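Side-chain contacts in polymeric immunoglobulin receptor (Mus musculus, PDB 4NOB), which carries polymeric immunoglobulins such as dimeric IgA across mucosal epithelia, its first V-type domain probably making the initial contact with the antibody: residues Y27-T31 with S32-H36; K62-S65 with G66-N69. All blocks are in the same frame, centred on the assembly; numbering follows the deposited sequence.

Contact 1: residues Y27-T31 with S32-H36; sequences YYPDT and SVNRH. With NAG (2-acetamido-2-deoxy-beta-D-glucopyranose), chain B.
Arg35 folds back over Thr31 to reach Asp30. Its CB and CG lie beside Thr31 O, with CG also at the edge of the Tyr28 ring, 3.9 Å from CE1. The chain bends about CG-CD (chi3 -74°), bringing NE alongside Thr31 O and the guanidinium back over the peptide group so that Thr31 O lies 3.5 Å from CZ, over the centre of one face. At the tip NH1 gives a hydrogen bond to Asp30 OD1 (2.8 Å), part of a salt bridge that meets the carboxylate on its anti side, and NH2 reaches the same oxygen through a water. A leucine in place of Arg35 would probably leave Asp30 without its cationic mate and Thr31 O without its flat cover. Thr31 is the N-cap: OG1, held between backbone N and carbonyl carbon (chi1 81°), accepts from Asn34 N at 3.1 Å, as a small hydroxyl residue there should, while Thr31 O takes Arg35 N at 3.0 Å. Asn34 ND2 adds a weak bond to Pro29 O, and its CB packs on Tyr28 CD1 (3.8 Å). The loop joins strand 22-27 to helix 32-36, the place of CDR1 in a V-set domain. Tyr28 is buried against Phe79 and Leu98 of strands 78-83 and 92-98, its OH bonded to Asn72 of strand 68-73, and Asn77 takes a second bond from Arg35 NH1.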
# COMPACT_ATOMS: atom_id res chain seq x y z
N TYR A 27 5.91 6.85 -4.89
CA TYR A 27 6.90 7.87 -5.07
C TYR A 27 6.49 9.12 -4.31
O TYR A 27 5.32 9.49 -4.29
CB TYR A 27 6.95 8.26 -6.54
CG TYR A 27 7.42 7.19 -7.46
CD1 TYR A 27 6.52 6.26 -7.97
CD2 TYR A 27 8.70 7.15 -7.93
CE1 TYR A 27 6.97 5.24 -8.91
CE2 TYR A 27 9.10 6.18 -8.82
CZ TYR A 27 8.22 5.26 -9.29
OH TYR A 27 8.70 4.35 -10.31
N TYR A 28 7.48 9.73 -3.65
CA TYR A 28 7.20 10.94 -2.87
C TYR A 28 8.17 12.06 -3.26
O TYR A 28 9.16 11.84 -3.98
CB TYR A 28 7.18 10.62 -1.39
CG TYR A 28 8.39 9.91 -0.85
CD1 TYR A 28 9.57 10.58 -0.58
CD2 TYR A 28 8.33 8.55 -0.53
CE1 TYR A 28 10.66 9.92 -0.04
CE2 TYR A 28 9.41 7.91 0.03
CZ TYR A 28 10.54 8.60 0.28
OH TYR A 28 11.60 7.95 0.84
N PRO A 29 7.91 13.29 -2.81
CA PRO A 29 8.79 14.38 -3.24
C PRO A 29 10.20 14.24 -2.60
O PRO A 29 10.37 13.73 -1.49
CB PRO A 29 8.08 15.59 -2.76
CG PRO A 29 6.65 15.17 -2.61
CD PRO A 29 6.73 13.82 -2.06
N ASP A 30 11.19 14.77 -3.31
CA ASP A 30 12.58 14.74 -2.91
C ASP A 30 12.87 15.80 -1.87
O ASP A 30 13.36 16.91 -2.20
CB ASP A 30 13.36 15.00 -4.21
CG ASP A 30 14.88 15.08 -4.07
OD1 ASP A 30 15.46 14.87 -2.99
OD2 ASP A 30 15.44 15.46 -5.17
N THR A 31 12.51 15.52 -0.64
CA THR A 31 12.85 16.32 0.52
C THR A 31 13.23 15.48 1.69
O THR A 31 12.80 14.31 1.80
CB THR A 31 11.72 17.29 0.95
OG1 THR A 31 10.71 16.65 1.73
CG2 THR A 31 11.18 18.13 -0.21
N SER A 32 14.06 16.00 2.60
CA SER A 32 14.44 15.27 3.78
C SER A 32 13.23 14.93 4.63
O SER A 32 13.15 13.82 5.13
CB SER A 32 15.48 16.08 4.60
OG SER A 32 15.86 15.44 5.84
N VAL A 33 12.33 15.88 4.83
CA VAL A 33 11.13 15.65 5.65
C VAL A 33 10.38 14.45 5.11
O VAL A 33 9.98 13.55 5.89
CB VAL A 33 10.19 16.85 5.62
CG1 VAL A 33 8.84 16.53 6.17
CG2 VAL A 33 10.84 17.97 6.43
N ASN A 34 10.24 14.35 3.79
CA ASN A 34 9.47 13.22 3.23
C ASN A 34 10.23 11.93 3.35
O ASN A 34 9.70 10.85 3.65
CB ASN A 34 9.10 13.45 1.80
CG ASN A 34 8.08 14.54 1.66
OD1 ASN A 34 7.28 14.72 2.58
ND2 ASN A 34 8.18 15.36 0.68
N ARG A 35 11.54 11.93 3.13
CA ARG A 35 12.28 10.72 3.30
C ARG A 35 12.18 10.08 4.67
O ARG A 35 12.19 8.83 4.84
CB ARG A 35 13.80 10.92 2.93
CG ARG A 35 14.10 10.96 1.43
CD ARG A 35 15.57 11.12 1.15
NE ARG A 35 16.04 12.46 1.40
CZ ARG A 35 15.99 13.45 0.53
NH1 ARG A 35 15.42 13.29 -0.64
NH2 ARG A 35 16.47 14.64 0.80
N HIS A 36 12.12 10.95 5.74
CA HIS A 36 12.14 10.48 7.10
C HIS A 36 10.79 10.39 7.78
O HIS A 36 10.75 9.81 8.86
CB HIS A 36 13.06 11.39 7.92
CG HIS A 36 14.46 11.40 7.39
ND1 HIS A 36 15.27 10.28 7.43
CD2 HIS A 36 15.13 12.32 6.65
CE1 HIS A 36 16.42 10.55 6.82
NE2 HIS A 36 16.36 11.78 6.34
C1 NAG B . 14.70 2.24 -5.41
C2 NAG B . 14.31 1.44 -6.65
C3 NAG B . 14.18 -0.05 -6.33
C4 NAG B . 15.46 -0.52 -5.69
C5 NAG B . 15.66 0.37 -4.46
C6 NAG B . 16.95 -0.04 -3.70
C7 NAG B . 12.83 2.56 -8.29
C8 NAG B . 11.42 3.01 -8.64
N2 NAG B . 13.01 1.98 -7.09
O3 NAG B . 14.03 -0.76 -7.59
O4 NAG B . 15.39 -1.91 -5.25
O5 NAG B . 15.89 1.70 -4.89
O6 NAG B . 18.08 -0.00 -4.62
O7 NAG B . 13.78 2.83 -9.04
O HOH W 1 16.50 16.74 -1.21

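Contact 2: residues K62-S65 with G66-N69; sequences KEYS and GRAN
Gly66 and Ser65 form the corner of a type II beta turn that runs from Tyr64 to Arg67. Gly66 takes the left-handed backbone conformation (phi 74°) required at the third position, where any side chain would drive its CB against Ser65 O, so the absence of one suits the place. The turn closes at the next residue, where Arg67 N donates to Tyr64 O at 3.0 Å.

The Arg67 side chain then doubles back on the 3-10 segment 62-64. With CG lodged between backbone N and carbonyl carbon (chi1 71°) and the chain extended from there to NE, the guanidinium arrives side-on at Glu63 O. NE and NH2 both grip this single oxygen, each at 3.0 Å and close to the guanidinium plane, which fixes the rotation of the group. An arginine suits the spot because its several N-H groups can serve several acceptors at once: NH1 also bonds Glu84 O, and NH2 forms a salt bridge with Asp90, the arginine-aspartate pair familiar from V-set domains. The Tyr64 ring stands nearly upright to the guanidinium, planes 84° apart, and slips its CD1 edge under one face, 3.6 Å from NH2.

Ala68 points its methyl at the CD2 side of the same ring, CB lying 3.5 Å from Tyr64 CD2; a small residue fits so close to the ring. Tyr64 runs inward past Leu53 and Ile83 to bond Trp41 of strand 39-44 through its OH, while strand 68-73 begins here, pairing with strand 78-83.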
# COMPACT_ATOMS: atom_id res chain seq x y z
N LYS A 62 -3.33 -7.42 12.01
CA LYS A 62 -3.38 -8.89 12.04
C LYS A 62 -3.83 -9.46 10.72
O LYS A 62 -3.51 -10.63 10.41
CB LYS A 62 -4.33 -9.34 13.17
CG LYS A 62 -5.76 -8.99 12.96
CD LYS A 62 -6.60 -9.28 14.23
CE LYS A 62 -8.02 -8.81 14.00
NZ LYS A 62 -8.75 -8.92 15.32
N GLU A 63 -4.52 -8.69 9.87
CA GLU A 63 -4.90 -9.20 8.59
C GLU A 63 -3.71 -9.48 7.67
O GLU A 63 -3.87 -10.18 6.64
CB GLU A 63 -5.77 -8.18 7.87
CG GLU A 63 -7.07 -7.85 8.59
CD GLU A 63 -7.87 -9.04 8.99
OE1 GLU A 63 -7.85 -10.10 8.27
OE2 GLU A 63 -8.54 -8.92 10.07
N TYR A 64 -2.57 -8.86 7.97
CA TYR A 64 -1.35 -9.02 7.19
C TYR A 64 -0.24 -9.80 7.90
O TYR A 64 0.85 -9.92 7.38
CB TYR A 64 -0.80 -7.65 6.81
CG TYR A 64 -1.44 -6.97 5.64
CD1 TYR A 64 -2.49 -7.51 4.95
CD2 TYR A 64 -0.94 -5.79 5.18
CE1 TYR A 64 -3.01 -6.84 3.83
CE2 TYR A 64 -1.46 -5.13 4.06
CZ TYR A 64 -2.53 -5.65 3.44
OH TYR A 64 -3.03 -4.99 2.32
N SER A 65 -0.52 -10.44 9.05
CA SER A 65 0.49 -11.22 9.77
C SER A 65 1.05 -12.24 8.79
O SER A 65 0.36 -12.96 8.09
CB SER A 65 -0.14 -12.01 10.93
OG SER A 65 -0.45 -11.12 12.01
N GLY A 66 2.35 -12.30 8.75
CA GLY A 66 3.03 -13.24 7.92
C GLY A 66 3.08 -13.00 6.42
O GLY A 66 3.63 -13.90 5.68
N ARG A 67 2.61 -11.87 5.95
CA ARG A 67 2.44 -11.70 4.51
C ARG A 67 2.64 -10.34 3.98
O ARG A 67 2.24 -10.05 2.83
CB ARG A 67 1.13 -12.31 3.99
CG ARG A 67 -0.12 -11.57 4.40
CD ARG A 67 -1.39 -12.24 3.92
NE ARG A 67 -2.59 -11.47 4.22
CZ ARG A 67 -3.42 -10.93 3.33
NH1 ARG A 67 -3.15 -11.02 2.04
NH2 ARG A 67 -4.48 -10.28 3.68
N ALA A 68 3.20 -9.40 4.72
CA ALA A 68 3.38 -8.05 4.17
C ALA A 68 4.62 -7.40 4.69
O ALA A 68 5.16 -7.69 5.76
CB ALA A 68 2.18 -7.15 4.41
N ASN A 69 5.13 -6.41 3.94
CA ASN A 69 6.33 -5.61 4.34
C ASN A 69 6.07 -4.23 3.71
O ASN A 69 5.35 -4.04 2.73
CB ASN A 69 7.62 -6.26 3.76
CG ASN A 69 8.92 -5.73 4.34
OD1 ASN A 69 8.95 -4.91 5.19
ND2 ASN A 69 10.06 -6.24 3.82

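Overall arrangement
Contact 1 closes before contact 2 opens along the chain, and both belong to one immunoglobulin V-set domain. Their centres lie 26 Å apart and their nearest atoms about 13 Å, so they do not touch. The three-stranded antiparallel sheet connects them: 27-31 leaves the edge strand 22-27, 66-69 starts the other edge strand 68-73, and strand 78-83 runs between. Contact 1 reaches Asn72 late in strand 68-73 and Phe79 early in strand 78-83; contact 2 lies at the opposite ends of these strands. One contact thus shapes the CDR1-like loop, probably part of the immunoglobulin-binding surface, and the other the turn entering the sheet.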